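PDB 2ZWI: alpha-/beta-galactoside alpha-2,3-sialyltransferase, which probably transfers sialic acid from a CMP-activated donor to galactosides through an alpha-2,3 linkage, and binds CMP and zinc. Local coordinates for residues A115-L120 against V325-P330. Sequence-based numbering, arbitrary orientation.
Sequences AEYVRL and VFFSLP. With C5P (cytidine-5'-monophosphate), chain C.
A single residue pair, Y117 and F327, makes the whole contact between 115-120 and 325-330, with the tyrosine's CB and the near end of its ring against the phenyl, and no hydrogen bond crosses it. The enzyme belongs to the GT-B clan, whose members illustrate how two Rossmann-like domains can face each other over a nucleotide cleft; here helix 114-125, following a strand of the seven-stranded parallel sheet, meets the short, weakly bonded helical turn that follows strand 317-321 of the six-stranded one. The closest touch is made by aliphatic carbon on one side and ring on the other: Y117 CB lies 3.6 Å from F327 CE1, and F327 CZ is 4.0 Å from that same CB. The phenyl's CE1 then reaches the base of the tyrosine ring, 3.8 Å from Y117 CG. With centroids 5.4 Å apart and planes inclined by 31°, the rings are neither stacked nor edge-to-face, and the two side chains run past one another in opposite directions. In Y117, CG stands anti to the carbonyl carbon (chi1 -68°), which sends the ring alongside F327 while its phenol end continues beyond the phenyl. There the hydroxyl is hydrogen-bonded to D111 and to the backbone N of R174, so the buried polar end is satisfied within its own domain. M355 of helix 350-357 packs on F327 as well. On the nucleotide side, V325 CG2 rests 3.5 Å from N1 of the cytosine of CMP, while S323 OG, itself bonded to CMP, also hydrogen-bonds the backbone N of V325. Because the interdomain touch is small, buried and purely apolar, it lacks directional bonds: shape and burial, not polar pairing, determine how the two rings sit.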
loop_
_atom_site.group_PDB
_atom_site.type_symbol
_atom_site.label_atom_id
_atom_site.label_comp_id
_atom_site.label_asym_id
_atom_site.label_seq_id
_atom_site.Cartn_x
_atom_site.Cartn_y
_atom_site.Cartn_z
ATOM N N ALA A 115 -4.304 -6.542 3.162
ATOM C CA ALA A 115 -5.440 -6.632 4.096
ATOM C C ALA A 115 -6.779 -6.247 3.465
ATOM O O ALA A 115 -7.767 -6.966 3.643
ATOM C CB ALA A 115 -5.184 -5.812 5.363
ATOM N N GLU A 116 -6.824 -5.134 2.724
ATOM C CA GLU A 116 -8.068 -4.748 2.044
ATOM C C GLU A 116 -8.553 -5.845 1.095
ATOM O O GLU A 116 -9.753 -6.082 0.984
ATOM C CB GLU A 116 -7.924 -3.430 1.272
ATOM C CG GLU A 116 -7.957 -2.178 2.132
ATOM C CD GLU A 116 -6.580 -1.792 2.666
ATOM O OE1 GLU A 116 -6.344 -0.582 2.915
ATOM O OE2 GLU A 116 -5.728 -2.692 2.827
ATOM N N TYR A 117 -7.608 -6.520 0.438
ATOM C CA TYR A 117 -7.921 -7.532 -0.583
ATOM C C TYR A 117 -8.336 -8.868 0.019
ATOM O O TYR A 117 -9.205 -9.560 -0.527
ATOM C CB TYR A 117 -6.785 -7.617 -1.633
ATOM C CG TYR A 117 -6.788 -6.328 -2.418
ATOM C CD1 TYR A 117 -6.067 -5.214 -1.975
ATOM C CD2 TYR A 117 -7.601 -6.179 -3.544
ATOM C CE1 TYR A 117 -6.127 -4.002 -2.658
ATOM C CE2 TYR A 117 -7.655 -4.971 -4.240
ATOM C CZ TYR A 117 -6.927 -3.892 -3.783
ATOM O OH TYR A 117 -6.998 -2.702 -4.460
ATOM N N VAL A 118 -7.750 -9.204 1.166
ATOM C CA VAL A 118 -8.224 -10.336 1.981
ATOM C C VAL A 118 -9.667 -10.080 2.459
ATOM O O VAL A 118 -10.540 -10.949 2.351
ATOM C CB VAL A 118 -7.247 -10.643 3.155
ATOM C CG1 VAL A 118 -7.851 -11.647 4.143
ATOM C CG2 VAL A 118 -5.926 -11.201 2.603
ATOM N N ARG A 119 -9.920 -8.862 2.941
ATOM C CA ARG A 119 -11.250 -8.476 3.374
ATOM C C ARG A 119 -12.274 -8.449 2.229
ATOM O O ARG A 119 -13.414 -8.909 2.402
ATOM C CB ARG A 119 -11.184 -7.162 4.153
ATOM C CG ARG A 119 -10.502 -7.358 5.498
ATOM C CD ARG A 119 -10.282 -6.074 6.266
ATOM N NE ARG A 119 -9.545 -6.341 7.509
ATOM C CZ ARG A 119 -9.824 -5.772 8.674
ATOM N NH1 ARG A 119 -10.838 -4.924 8.776
ATOM N NH2 ARG A 119 -9.108 -6.062 9.745
ATOM N N LEU A 120 -11.868 -7.951 1.059
ATOM C CA LEU A 120 -12.731 -7.980 -0.136
ATOM C C LEU A 120 -13.102 -9.405 -0.572
ATOM O O LEU A 120 -14.259 -9.678 -0.923
ATOM C CB LEU A 120 -12.084 -7.217 -1.293
ATOM C CG LEU A 120 -12.052 -5.691 -1.131
ATOM C CD1 LEU A 120 -11.167 -5.037 -2.187
ATOM C CD2 LEU A 120 -13.461 -5.153 -1.196
ATOM N N VAL A 325 3.610 -6.763 -1.187
ATOM C CA VAL A 325 4.518 -6.369 -2.288
ATOM C C VAL A 325 4.004 -6.799 -3.669
ATOM O O VAL A 325 4.026 -6.011 -4.623
ATOM C CB VAL A 325 5.955 -6.936 -2.081
ATOM C CG1 VAL A 325 6.783 -6.846 -3.372
ATOM C CG2 VAL A 325 6.659 -6.209 -0.956
ATOM N N PHE A 326 3.530 -8.040 -3.769
ATOM C CA PHE A 326 3.061 -8.583 -5.045
ATOM C C PHE A 326 1.819 -7.874 -5.601
ATOM O O PHE A 326 1.552 -7.980 -6.790
ATOM C CB PHE A 326 2.792 -10.092 -4.944
ATOM C CG PHE A 326 4.016 -10.923 -4.623
ATOM C CD1 PHE A 326 4.887 -11.341 -5.637
ATOM C CD2 PHE A 326 4.279 -11.317 -3.312
ATOM C CE1 PHE A 326 6.013 -12.138 -5.341
ATOM C CE2 PHE A 326 5.389 -12.108 -3.006
ATOM C CZ PHE A 326 6.267 -12.517 -4.019
ATOM N N PHE A 327 1.068 -7.164 -4.749
ATOM C CA PHE A 327 -0.125 -6.405 -5.176
ATOM C C PHE A 327 0.195 -5.119 -5.940
ATOM O O PHE A 327 -0.604 -4.673 -6.770
ATOM C CB PHE A 327 -1.021 -6.069 -3.981
ATOM C CG PHE A 327 -1.810 -7.240 -3.461
ATOM C CD1 PHE A 327 -3.119 -7.459 -3.890
ATOM C CD2 PHE A 327 -1.247 -8.125 -2.541
ATOM C CE1 PHE A 327 -3.850 -8.550 -3.409
ATOM C CE2 PHE A 327 -1.979 -9.219 -2.059
ATOM C CZ PHE A 327 -3.276 -9.426 -2.494
ATOM N N SER A 328 1.342 -4.512 -5.656
ATOM C CA SER A 328 1.732 -3.274 -6.344
ATOM C C SER A 328 2.762 -3.508 -7.449
ATOM O O SER A 328 3.075 -2.597 -8.226
ATOM C CB SER A 328 2.243 -2.232 -5.349
ATOM O OG SER A 328 3.375 -2.708 -4.656
ATOM N N LEU A 329 3.286 -4.728 -7.515
ATOM C CA LEU A 329 4.286 -5.081 -8.506
ATOM C C LEU A 329 3.683 -5.004 -9.907
ATOM O O LEU A 329 2.614 -5.562 -10.145
ATOM C CB LEU A 329 4.804 -6.494 -8.233
ATOM C CG LEU A 329 6.070 -6.958 -8.938
ATOM C CD1 LEU A 329 7.262 -6.147 -8.480
ATOM C CD2 LEU A 329 6.284 -8.420 -8.662
ATOM N N PRO A 330 4.348 -4.284 -10.832
ATOM C CA PRO A 330 3.855 -4.268 -12.217
ATOM C C PRO A 330 3.816 -5.671 -12.825
ATOM O O PRO A 330 4.699 -6.491 -12.544
ATOM C CB PRO A 330 4.877 -3.388 -12.936
ATOM C CG PRO A 330 5.443 -2.497 -11.825
ATOM C CD PRO A 330 5.532 -3.421 -10.655
HETATM O O3P C5P C . 4.454 -8.618 3.483
HETATM P P C5P C . 3.612 -7.535 4.040
HETATM O O1P C5P C . 2.221 -7.715 3.512
HETATM O O2P C5P C . 3.787 -7.494 5.534
HETATM O "O5'" C5P C . 4.192 -6.183 3.414
HETATM C "C5'" C5P C . 3.818 -4.898 3.903
HETATM C "C4'" C5P C . 4.789 -3.886 3.316
HETATM O "O4'" C5P C . 6.140 -4.205 3.699
HETATM C "C3'" C5P C . 4.811 -3.939 1.795
HETATM O "O3'" C5P C . 3.794 -3.123 1.227
HETATM C "C2'" C5P C . 6.178 -3.401 1.464
HETATM O "O2'" C5P C . 6.227 -1.989 1.694
HETATM C "C1'" C5P C . 7.021 -3.974 2.584
HETATM N N1 C5P C . 7.788 -5.181 2.248
HETATM C C2 C5P C . 9.001 -5.025 1.545
HETATM N N3 C5P C . 9.765 -6.097 1.260
HETATM C C4 C5P C . 9.374 -7.335 1.628
HETATM C C5 C5P C . 8.187 -7.526 2.324
HETATM C C6 C5P C . 7.396 -6.411 2.632
HETATM O O2 C5P C . 9.367 -3.892 1.162
HETATM N N4 C5P C . 10.179 -8.383 1.329
#